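Local coordinates for phytoene synthase (Enterococcus hirae, PDB 5IYS), which probably joins two isoprenoid diphosphates head to head, as squalene, dehydrosqualene and phytoene synthases do, in a pocket that binds farnesyl thiodiphosphate and magnesium, at residues K25-K28 / S29-L32; A245-I248 / Y249-Q252. All blocks are in the same frame, centred on the assembly; numbering follows the deposited sequence.

Three helices carry these contacts, and both contacts touch the same farnesyl thiodiphosphate. Contact 1 is the turn at Ser27, where helix 13-26 gives way to helix 28-34; contact 2 is a piece of helix 236-258, its centre about 12 Å from that of contact 1. They meet directly: Phe30 CZ lies 3.8 Å from Tyr249 CD1 with the two rings almost parallel, and Ser29 OG packs at 3.4 Å on Ile248 CG2. Phe30 borders the start of the ligand's hydrocarbon chain, while Tyr249 hydrogen-bonds to its terminal phosphate. The magnesium site lies a little farther off, with a bound magnesium about 7 Å from the Tyr249 side chain.

Contact 1 of 2, residues K25-K28 / S29-L32; sequences KNSK and SFYL. With FPS (S-[(2E,6E)-3,7,11-trimethyldodeca-2,6,10-trienyl] trihydrogen thiodiphosphate), chain G.
At Ser27 the backbone leaves helix 13-26, and one residue later it starts helix 28-34, whose first turn is closed by Tyr31 N bonding to Ser27 O at 2.9 Å and Leu32 N to Lys28 O. The Ser27 side chain caps this new helix. The chi1 of Ser27, -180°, sets OG beside the carbonyl carbon, facing the first turn, where it accepts from Phe30 N at 3.0 Å, with an N-H...O angle of 158°. This bond serves an N-H of the first turn, where the usual i to i+4 partner within the helix is lacking. The same oxygen is pressed against the Phe30 side chain, 3.2 Å from CB and 3.3 Å from CD2, approaching the ring obliquely. Beyond this touch the phenyl runs away from the turn to the ligand: CE2 comes within 3.4 Å of C2 of the farnesyl thiodiphosphate, and the start of the prenyl chain lies at the ring's edge, near its plane. Ser27 meets the other part of the ligand, its CB lying 3.2 Å from the phosphate oxygen O1A. Tyr31 leads elsewhere, its OH bonded to Glu20 on helix 13-26. The arrangement is a serine N-cap at a helix-helix junction, set in the wall of the farnesyl thiodiphosphate pocket of an all-helical squalene/phytoene synthase fold.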
loop_
_atom_site.group_PDB
_atom_site.type_symbol
_atom_site.label_atom_id
_atom_site.label_comp_id
_atom_site.label_asym_id
_atom_site.label_seq_id
_atom_site.Cartn_x
_atom_site.Cartn_y
_atom_site.Cartn_z
ATOM N N LYS A 25 10.697 10.471 3.811
ATOM C CA LYS A 25 10.725 11.318 2.621
ATOM C C LYS A 25 9.661 10.966 1.578
ATOM O O LYS A 25 9.225 11.827 0.818
ATOM C CB LYS A 25 12.103 11.245 1.959
ATOM C CG LYS A 25 13.269 11.652 2.863
ATOM C CD LYS A 25 13.441 13.167 3.048
ATOM C CE LYS A 25 14.564 13.466 4.054
ATOM N NZ LYS A 25 14.582 14.872 4.565
ATOM N N ASN A 26 9.239 9.705 1.539
ATOM C CA ASN A 26 8.331 9.254 0.499
ATOM C C ASN A 26 6.867 9.095 0.890
ATOM O O ASN A 26 6.010 9.114 0.008
ATOM C CB ASN A 26 8.799 7.933 -0.108
ATOM C CG ASN A 26 10.005 8.105 -0.995
ATOM O OD1 ASN A 26 9.870 8.573 -2.125
ATOM N ND2 ASN A 26 11.199 7.857 -0.444
ATOM N N SER A 27 6.595 8.790 2.156
ATOM C CA SER A 27 5.205 8.617 2.615
ATOM C C SER A 27 4.937 9.259 3.972
ATOM O O SER A 27 5.011 8.596 5.009
ATOM C CB SER A 27 4.785 7.147 2.679
ATOM O OG SER A 27 3.417 7.069 3.128
ATOM N N LYS A 28 4.604 10.544 3.972
ATOM C CA LYS A 28 4.425 11.263 5.229
ATOM C C LYS A 28 3.299 10.593 6.010
ATOM O O LYS A 28 3.398 10.499 7.230
ATOM C CB LYS A 28 4.074 12.736 4.990
ATOM C CG LYS A 28 5.239 13.546 4.435
ATOM C CD LYS A 28 5.188 14.979 4.958
ATOM C CE LYS A 28 4.471 15.922 3.991
ATOM N NZ LYS A 28 3.183 15.376 3.453
ATOM N N SER A 29 2.292 10.110 5.284
ATOM C CA SER A 29 1.158 9.372 5.862
ATOM C C SER A 29 1.542 8.093 6.601
ATOM O O SER A 29 1.119 7.871 7.724
ATOM C CB SER A 29 0.141 8.981 4.790
ATOM O OG SER A 29 -0.619 10.096 4.338
ATOM N N PHE A 30 2.236 7.191 5.919
ATOM C CA PHE A 30 2.565 5.899 6.529
ATOM C C PHE A 30 3.648 6.077 7.580
ATOM O O PHE A 30 3.676 5.359 8.565
ATOM C CB PHE A 30 2.976 4.899 5.442
ATOM C CG PHE A 30 1.809 4.346 4.656
ATOM C CD1 PHE A 30 0.627 4.006 5.290
ATOM C CD2 PHE A 30 1.905 4.133 3.290
ATOM C CE1 PHE A 30 -0.457 3.494 4.559
ATOM C CE2 PHE A 30 0.845 3.591 2.559
ATOM C CZ PHE A 30 -0.344 3.276 3.197
ATOM N N TYR A 31 4.525 7.065 7.408
ATOM C CA TYR A 31 5.494 7.365 8.452
ATOM C C TYR A 31 4.795 7.837 9.708
ATOM O O TYR A 31 5.114 7.366 10.787
ATOM C CB TYR A 31 6.511 8.457 8.020
ATOM C CG TYR A 31 7.587 8.711 9.047
ATOM C CD1 TYR A 31 8.304 7.660 9.606
ATOM C CD2 TYR A 31 8.005 10.012 9.351
ATOM C CE1 TYR A 31 9.282 7.868 10.549
ATOM C CE2 TYR A 31 9.024 10.235 10.269
ATOM C CZ TYR A 31 9.679 9.163 10.840
ATOM O OH TYR A 31 10.692 9.380 11.755
ATOM N N LEU A 32 3.851 8.772 9.574
ATOM C CA LEU A 32 3.110 9.254 10.746
ATOM C C LEU A 32 2.331 8.099 11.390
ATOM O O LEU A 32 2.441 7.858 12.600
ATOM C CB LEU A 32 2.101 10.309 10.298
ATOM C CG LEU A 32 1.175 10.828 11.410
ATOM C CD1 LEU A 32 2.062 11.347 12.534
ATOM C CD2 LEU A 32 0.312 11.954 10.841
HETATM C C1 FPS G . 0.717 3.571 -1.056
HETATM S S1 FPS G . 2.459 3.647 -0.878
HETATM C C2 FPS G . 0.395 2.187 -0.522
HETATM C C3 FPS G . -0.577 1.392 -1.004
HETATM C C4 FPS G . -1.460 1.853 -2.126
HETATM C C5 FPS G . -0.834 0.020 -0.413
HETATM C C6 FPS G . 0.097 -0.377 0.733
HETATM C C7 FPS G . -0.513 -1.558 1.460
HETATM C C8 FPS G . -0.417 -1.708 2.794
HETATM C C10 FPS G . -0.958 -2.990 3.388
HETATM C C9 FPS G . 0.260 -0.700 3.691
HETATM C C11 FPS G . -1.980 -2.647 4.475
HETATM C C12 FPS G . -2.415 -3.897 5.223
HETATM C C13 FPS G . -1.859 -4.336 6.375
HETATM C C14 FPS G . -2.399 -5.575 7.043
HETATM C C15 FPS G . -0.724 -3.605 7.045
HETATM P PA FPS G . 3.140 5.596 -0.893
HETATM O O1A FPS G . 4.397 5.729 -0.152
HETATM O O2A FPS G . 3.513 5.778 -2.456
HETATM O O3A FPS G . 2.049 6.716 -0.570
HETATM P PB FPS G . 1.181 7.245 -1.838
HETATM O O1B FPS G . 1.793 8.493 -2.414
HETATM O O2B FPS G . -0.207 7.397 -1.262
HETATM O O3B FPS G . 1.108 6.256 -2.981
#

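Contact 2 of 2, residues A245-I248 / Y249-Q252; sequences AAFI and YREQ. With FPS (S-[(2E,6E)-3,7,11-trimethyldodeca-2,6,10-trienyl] trihydrogen thiodiphosphate), chain G.
Helix 236-258 lines the farnesyl thiodiphosphate pocket here, held by three i to i+4 bonds: Tyr249 N to Ala245 O, Arg250 N to Ala246 O and Glu251 N to Phe247 O. Gln252 N goes to Tyr249 O, three residues back, rather than to Ile248 O. On one side Arg250 reaches back alongside Phe247 in a cation-pi contact. Its chain is extended to CD and bends at chi3 (64°), which brings NH2 3.5 Å above the phenyl plane, over its centre; CZ is 4.6 Å from the ring centroid. The guanidinium is tilted by 55° to the ring, so NH2 leads over it while the group does not lie flat. A water fixes the arginine further, accepting from NE at 2.9 Å and donating to Phe247 O. Toward the pocket, Tyr249 OH donates to the phosphate oxygen O2B of the ligand at 2.8 Å, and ND2 of Asn169, a magnesium-binding residue, is hydrogen-bonded to the same hydroxyl. The extended Gln252 side chain carries NE2 to 3.2 Å above the centre of the Tyr249 ring, while that nitrogen donates to Tyr249 O at 3.1 Å in the carbonyl plane, on a lone pair. Around this segment, Phe247 and Ile248 pack on helix 272-287, Ala245 on helix 28-34, and Tyr249 on helix 155-172, where Arg172 hydrogen-bonds to both Gln252 OE1 and the ligand.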
loop_
_atom_site.group_PDB
_atom_site.type_symbol
_atom_site.label_atom_id
_atom_site.label_comp_id
_atom_site.label_asym_id
_atom_site.label_seq_id
_atom_site.Cartn_x
_atom_site.Cartn_y
_atom_site.Cartn_z
ATOM N N ALA A 245 -3.140 4.158 9.776
ATOM C CA ALA A 245 -2.772 4.041 8.368
ATOM C C ALA A 245 -4.027 3.881 7.503
ATOM O O ALA A 245 -4.159 4.523 6.451
ATOM C CB ALA A 245 -1.793 2.893 8.134
ATOM N N ALA A 246 -4.943 3.012 7.935
ATOM C CA ALA A 246 -6.162 2.778 7.197
ATOM C C ALA A 246 -7.002 4.071 7.079
ATOM O O ALA A 246 -7.533 4.343 6.007
ATOM C CB ALA A 246 -6.976 1.616 7.865
ATOM N N PHE A 247 -7.278 4.740 8.210
ATOM C CA PHE A 247 -8.172 5.905 8.200
ATOM C C PHE A 247 -7.558 7.054 7.404
ATOM O O PHE A 247 -8.234 7.709 6.590
ATOM C CB PHE A 247 -8.435 6.399 9.623
ATOM C CG PHE A 247 -9.583 5.708 10.326
ATOM C CD1 PHE A 247 -9.563 4.343 10.548
ATOM C CD2 PHE A 247 -10.547 6.473 10.986
ATOM C CE1 PHE A 247 -10.581 3.709 11.303
ATOM C CE2 PHE A 247 -11.536 5.873 11.757
ATOM C CZ PHE A 247 -11.563 4.483 11.898
ATOM N N ILE A 248 -6.259 7.262 7.582
ATOM C CA ILE A 248 -5.601 8.306 6.784
ATOM C C ILE A 248 -5.683 8.005 5.285
ATOM O O ILE A 248 -5.956 8.909 4.489
ATOM C CB ILE A 248 -4.168 8.585 7.280
ATOM C CG1 ILE A 248 -4.270 9.268 8.647
ATOM C CG2 ILE A 248 -3.347 9.456 6.318
ATOM C CD1 ILE A 248 -3.036 9.075 9.530
ATOM N N TYR A 249 -5.385 6.768 4.882
ATOM C CA TYR A 249 -5.418 6.466 3.458
ATOM C C TYR A 249 -6.850 6.592 2.901
ATOM O O TYR A 249 -7.044 7.193 1.844
ATOM C CB TYR A 249 -4.787 5.104 3.146
ATOM C CG TYR A 249 -4.039 5.148 1.843
ATOM C CD1 TYR A 249 -2.824 5.813 1.747
ATOM C CD2 TYR A 249 -4.609 4.631 0.688
ATOM C CE1 TYR A 249 -2.126 5.847 0.563
ATOM C CE2 TYR A 249 -3.926 4.661 -0.526
ATOM C CZ TYR A 249 -2.700 5.288 -0.574
ATOM O OH TYR A 249 -2.033 5.361 -1.759
ATOM N N ARG A 250 -7.835 6.114 3.659
ATOM C CA ARG A 250 -9.235 6.093 3.215
ATOM C C ARG A 250 -9.783 7.500 3.008
ATOM O O ARG A 250 -10.681 7.728 2.191
ATOM C CB ARG A 250 -10.126 5.409 4.265
ATOM C CG ARG A 250 -11.601 5.404 3.872
ATOM C CD ARG A 250 -12.412 4.528 4.838
ATOM N NE ARG A 250 -12.352 5.118 6.174
ATOM C CZ ARG A 250 -12.952 4.603 7.240
ATOM N NH1 ARG A 250 -13.631 3.467 7.119
ATOM N NH2 ARG A 250 -12.806 5.178 8.433
ATOM N N GLU A 251 -9.344 8.402 3.879
ATOM C CA GLU A 251 -9.705 9.822 3.794
ATOM C C GLU A 251 -9.481 10.459 2.434
ATOM O O GLU A 251 -10.226 11.361 2.031
ATOM C CB GLU A 251 -8.953 10.607 4.889
ATOM C CG GLU A 251 -9.212 12.115 4.836
ATOM C CD GLU A 251 -10.582 12.515 5.360
ATOM O OE1 GLU A 251 -11.309 11.657 5.905
ATOM O OE2 GLU A 251 -10.956 13.697 5.172
ATOM N N GLN A 252 -8.535 9.935 1.658
ATOM C CA GLN A 252 -8.350 10.474 0.315
ATOM C C GLN A 252 -9.542 10.320 -0.618
ATOM O O GLN A 252 -9.671 11.086 -1.581
ATOM C CB GLN A 252 -7.096 9.910 -0.354
ATOM C CG GLN A 252 -5.868 10.104 0.536
ATOM C CD GLN A 252 -4.657 9.411 -0.025
ATOM O OE1 GLN A 252 -3.806 10.041 -0.658
ATOM N NE2 GLN A 252 -4.662 8.088 0.047
HETATM C C1 FPS G . 0.717 3.571 -1.056
HETATM S S1 FPS G . 2.459 3.647 -0.878
HETATM C C2 FPS G . 0.395 2.187 -0.522
HETATM C C3 FPS G . -0.577 1.392 -1.004
HETATM C C4 FPS G . -1.460 1.853 -2.126
HETATM C C5 FPS G . -0.834 0.020 -0.413
HETATM C C6 FPS G . 0.097 -0.377 0.733
HETATM C C7 FPS G . -0.513 -1.558 1.460
HETATM C C8 FPS G . -0.417 -1.708 2.794
HETATM C C10 FPS G . -0.958 -2.990 3.388
HETATM C C9 FPS G . 0.260 -0.700 3.691
HETATM C C11 FPS G . -1.980 -2.647 4.475
HETATM C C12 FPS G . -2.415 -3.897 5.223
HETATM C C13 FPS G . -1.859 -4.336 6.375
HETATM C C14 FPS G . -2.399 -5.575 7.043
HETATM C C15 FPS G . -0.724 -3.605 7.045
HETATM P PA FPS G . 3.140 5.596 -0.893
HETATM O O1A FPS G . 4.397 5.729 -0.152
HETATM O O2A FPS G . 3.513 5.778 -2.456
HETATM O O3A FPS G . 2.049 6.716 -0.570
HETATM P PB FPS G . 1.181 7.245 -1.838
HETATM O O1B FPS G . 1.793 8.493 -2.414
HETATM O O2B FPS G . -0.207 7.397 -1.262
HETATM O O3B FPS G . 1.108 6.256 -2.981
HETATM O O HOH W 1 -11.116 7.577 7.095
#